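Local coordinates for protein peroxiredoxin PRX1, mitochondrial (Saccharomyces cerevisiae, PDB 5YKJ) that probably reduces peroxides in mitochondria as a 1-Cys thiol peroxidase, its oxidised cysteine being resolved by the glutathione and thioredoxin systems, at residues Leu33-Ala38 with Ser129-Asp134. Sequence-based numbering, arbitrary orientation.
Sequences LFSHPA and SVFVID
L33 and F131 form the hydrogen-bonded pair where two inner strands of the thioredoxin-fold sheet, 30-36 and 129-133, run antiparallel. L33 N reaches F131 O at 3.0 Å, and F131 N returns to L33 O at 2.9 Å; both bonds are nearly straight and lie in the carbonyl planes. L33 O also takes a CA-H...O contact from V130 CA at 3.3 Å.

On the face carrying L33 and F131 the two side chains lie alongside each other and point the same way. With CG anti to its backbone N (chi1 171°), L33 sets CD2 4.1 Å from F131 CD1, obliquely above the rim of the ring and off its plane. The opposite face has the non-hydrogen-bonded pair F34 and V130, which meet near the backbone: F34 CB sits 3.9 Å from V130 CG2, while chi1 of 52° places CG between the backbone N and carbonyl carbon and the ring leads off from V130.

Beyond the F34-V130 pair, the S35 amide makes a weak, bent bond to S129 O, and S35 OG donates to that same oxygen at 2.9 Å, tilted 17° from the carbonyl plane. One buried carbonyl is thus gripped twice by one residue. S129 OG turns elsewhere, to T144 OG1.

Each strand is bonded on its far edge as well: 30-36 pairs in parallel with 63-69, and 129-133 antiparallel with 139-144. Helix 46-53, which follows C44, found oxidised to S-hydroxycysteine and probably the peroxidatic cysteine, covers the F34 side, where the F34 ring stacks on F51; on the other face Y108 meets the F131 ring edge-to-face.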
loop_
_atom_site.group_PDB
_atom_site.type_symbol
_atom_site.label_atom_id
_atom_site.label_comp_id
_atom_site.label_asym_id
_atom_site.label_seq_id
_atom_site.Cartn_x
_atom_site.Cartn_y
_atom_site.Cartn_z
ATOM N N LEU A 33 -2.129 1.222 2.655
ATOM C CA LEU A 33 -2.471 2.458 3.287
ATOM C C LEU A 33 -1.767 3.584 2.492
ATOM O O LEU A 33 -0.590 3.582 2.409
ATOM C CB LEU A 33 -2.070 2.466 4.748
ATOM C CG LEU A 33 -2.135 3.717 5.601
ATOM C CD1 LEU A 33 -3.550 4.167 5.766
ATOM C CD2 LEU A 33 -1.409 3.519 6.924
ATOM N N PHE A 34 -2.543 4.484 1.913
ATOM C CA PHE A 34 -2.037 5.564 1.124
ATOM C C PHE A 34 -2.453 6.919 1.709
ATOM O O PHE A 34 -3.503 7.085 2.143
ATOM C CB PHE A 34 -2.434 5.464 -0.357
ATOM C CG PHE A 34 -3.909 5.269 -0.612
ATOM C CD1 PHE A 34 -4.421 4.051 -0.672
ATOM C CD2 PHE A 34 -4.745 6.318 -0.783
ATOM C CE1 PHE A 34 -5.729 3.858 -0.924
ATOM C CE2 PHE A 34 -6.080 6.136 -1.046
ATOM C CZ PHE A 34 -6.563 4.907 -1.092
ATOM N N SER A 35 -1.498 7.834 1.677
ATOM C CA SER A 35 -1.587 9.097 2.308
ATOM C C SER A 35 -1.636 10.335 1.419
ATOM O O SER A 35 -1.054 10.370 0.429
ATOM C CB SER A 35 -0.395 9.231 3.257
ATOM O OG SER A 35 -0.229 8.056 3.965
ATOM N N HIS A 36 -2.406 11.309 1.889
ATOM C CA HIS A 36 -2.596 12.580 1.237
ATOM C C HIS A 36 -2.538 13.731 2.225
ATOM O O HIS A 36 -3.039 13.654 3.246
ATOM C CB HIS A 36 -3.928 12.580 0.470
ATOM C CG HIS A 36 -4.013 11.466 -0.499
ATOM N ND1 HIS A 36 -3.500 11.540 -1.759
ATOM C CD2 HIS A 36 -4.516 10.226 -0.379
ATOM C CE1 HIS A 36 -3.636 10.381 -2.351
ATOM N NE2 HIS A 36 -4.263 9.573 -1.545
ATOM N N PRO A 37 -1.874 14.828 1.829
ATOM C CA PRO A 37 -1.781 15.980 2.715
ATOM C C PRO A 37 -3.111 16.725 2.957
ATOM O O PRO A 37 -3.289 17.271 3.976
ATOM C CB PRO A 37 -0.742 16.894 2.041
ATOM C CG PRO A 37 -0.006 16.022 1.114
ATOM C CD PRO A 37 -0.970 14.987 0.672
ATOM N N ALA A 38 -3.962 16.750 1.957
ATOM C CA ALA A 38 -5.205 17.492 2.026
ATOM C C ALA A 38 -6.226 16.981 1.029
ATOM O O ALA A 38 -5.884 16.319 0.127
ATOM C CB ALA A 38 -4.931 18.936 1.732
ATOM N N SER A 129 3.194 8.969 2.105
ATOM C CA SER A 129 3.668 7.612 2.021
ATOM C C SER A 129 2.589 6.598 1.726
ATOM O O SER A 129 1.493 6.780 2.036
ATOM C CB SER A 129 4.434 7.215 3.285
ATOM O OG SER A 129 5.504 8.063 3.512
ATOM N N VAL A 130 3.019 5.529 1.091
ATOM C CA VAL A 130 2.178 4.390 0.816
ATOM C C VAL A 130 2.834 3.193 1.512
ATOM O O VAL A 130 3.952 2.963 1.347
ATOM C CB VAL A 130 2.007 4.071 -0.692
ATOM C CG1 VAL A 130 1.141 2.825 -0.903
ATOM C CG2 VAL A 130 1.317 5.216 -1.384
ATOM N N PHE A 131 2.056 2.502 2.317
ATOM C CA PHE A 131 2.543 1.347 3.022
ATOM C C PHE A 131 1.793 0.078 2.579
ATOM O O PHE A 131 0.622 0.073 2.616
ATOM C CB PHE A 131 2.313 1.520 4.553
ATOM C CG PHE A 131 2.880 2.790 5.152
ATOM C CD1 PHE A 131 2.195 3.993 5.111
ATOM C CD2 PHE A 131 4.106 2.781 5.793
ATOM C CE1 PHE A 131 2.715 5.122 5.650
ATOM C CE2 PHE A 131 4.610 3.951 6.338
ATOM C CZ PHE A 131 3.897 5.074 6.281
ATOM N N VAL A 132 2.518 -0.952 2.148
ATOM C CA VAL A 132 1.921 -2.225 1.801
ATOM C C VAL A 132 2.110 -3.108 3.023
ATOM O O VAL A 132 3.197 -3.302 3.454
ATOM C CB VAL A 132 2.630 -2.827 0.625
ATOM C CG1 VAL A 132 2.027 -4.179 0.281
ATOM C CG2 VAL A 132 2.554 -1.891 -0.542
ATOM N N ILE A 133 0.997 -3.570 3.566
ATOM C CA ILE A 133 0.960 -4.344 4.808
ATOM C C ILE A 133 0.419 -5.760 4.618
ATOM O O ILE A 133 -0.538 -5.954 3.965
ATOM C CB ILE A 133 0.109 -3.588 5.790
ATOM C CG1 ILE A 133 0.720 -2.220 5.972
ATOM C CG2 ILE A 133 -0.049 -4.290 7.121
ATOM C CD1 ILE A 133 -0.186 -1.212 6.632
ATOM N N ASP A 134 1.124 -6.720 5.190
ATOM C CA ASP A 134 0.713 -8.076 5.069
ATOM C C ASP A 134 -0.354 -8.458 6.099
ATOM O O ASP A 134 -0.694 -7.734 6.923
ATOM C CB ASP A 134 1.900 -9.040 4.964
ATOM C CG ASP A 134 2.614 -9.290 6.299
ATOM O OD1 ASP A 134 2.089 -8.989 7.329
ATOM O OD2 ASP A 134 3.704 -9.801 6.206
#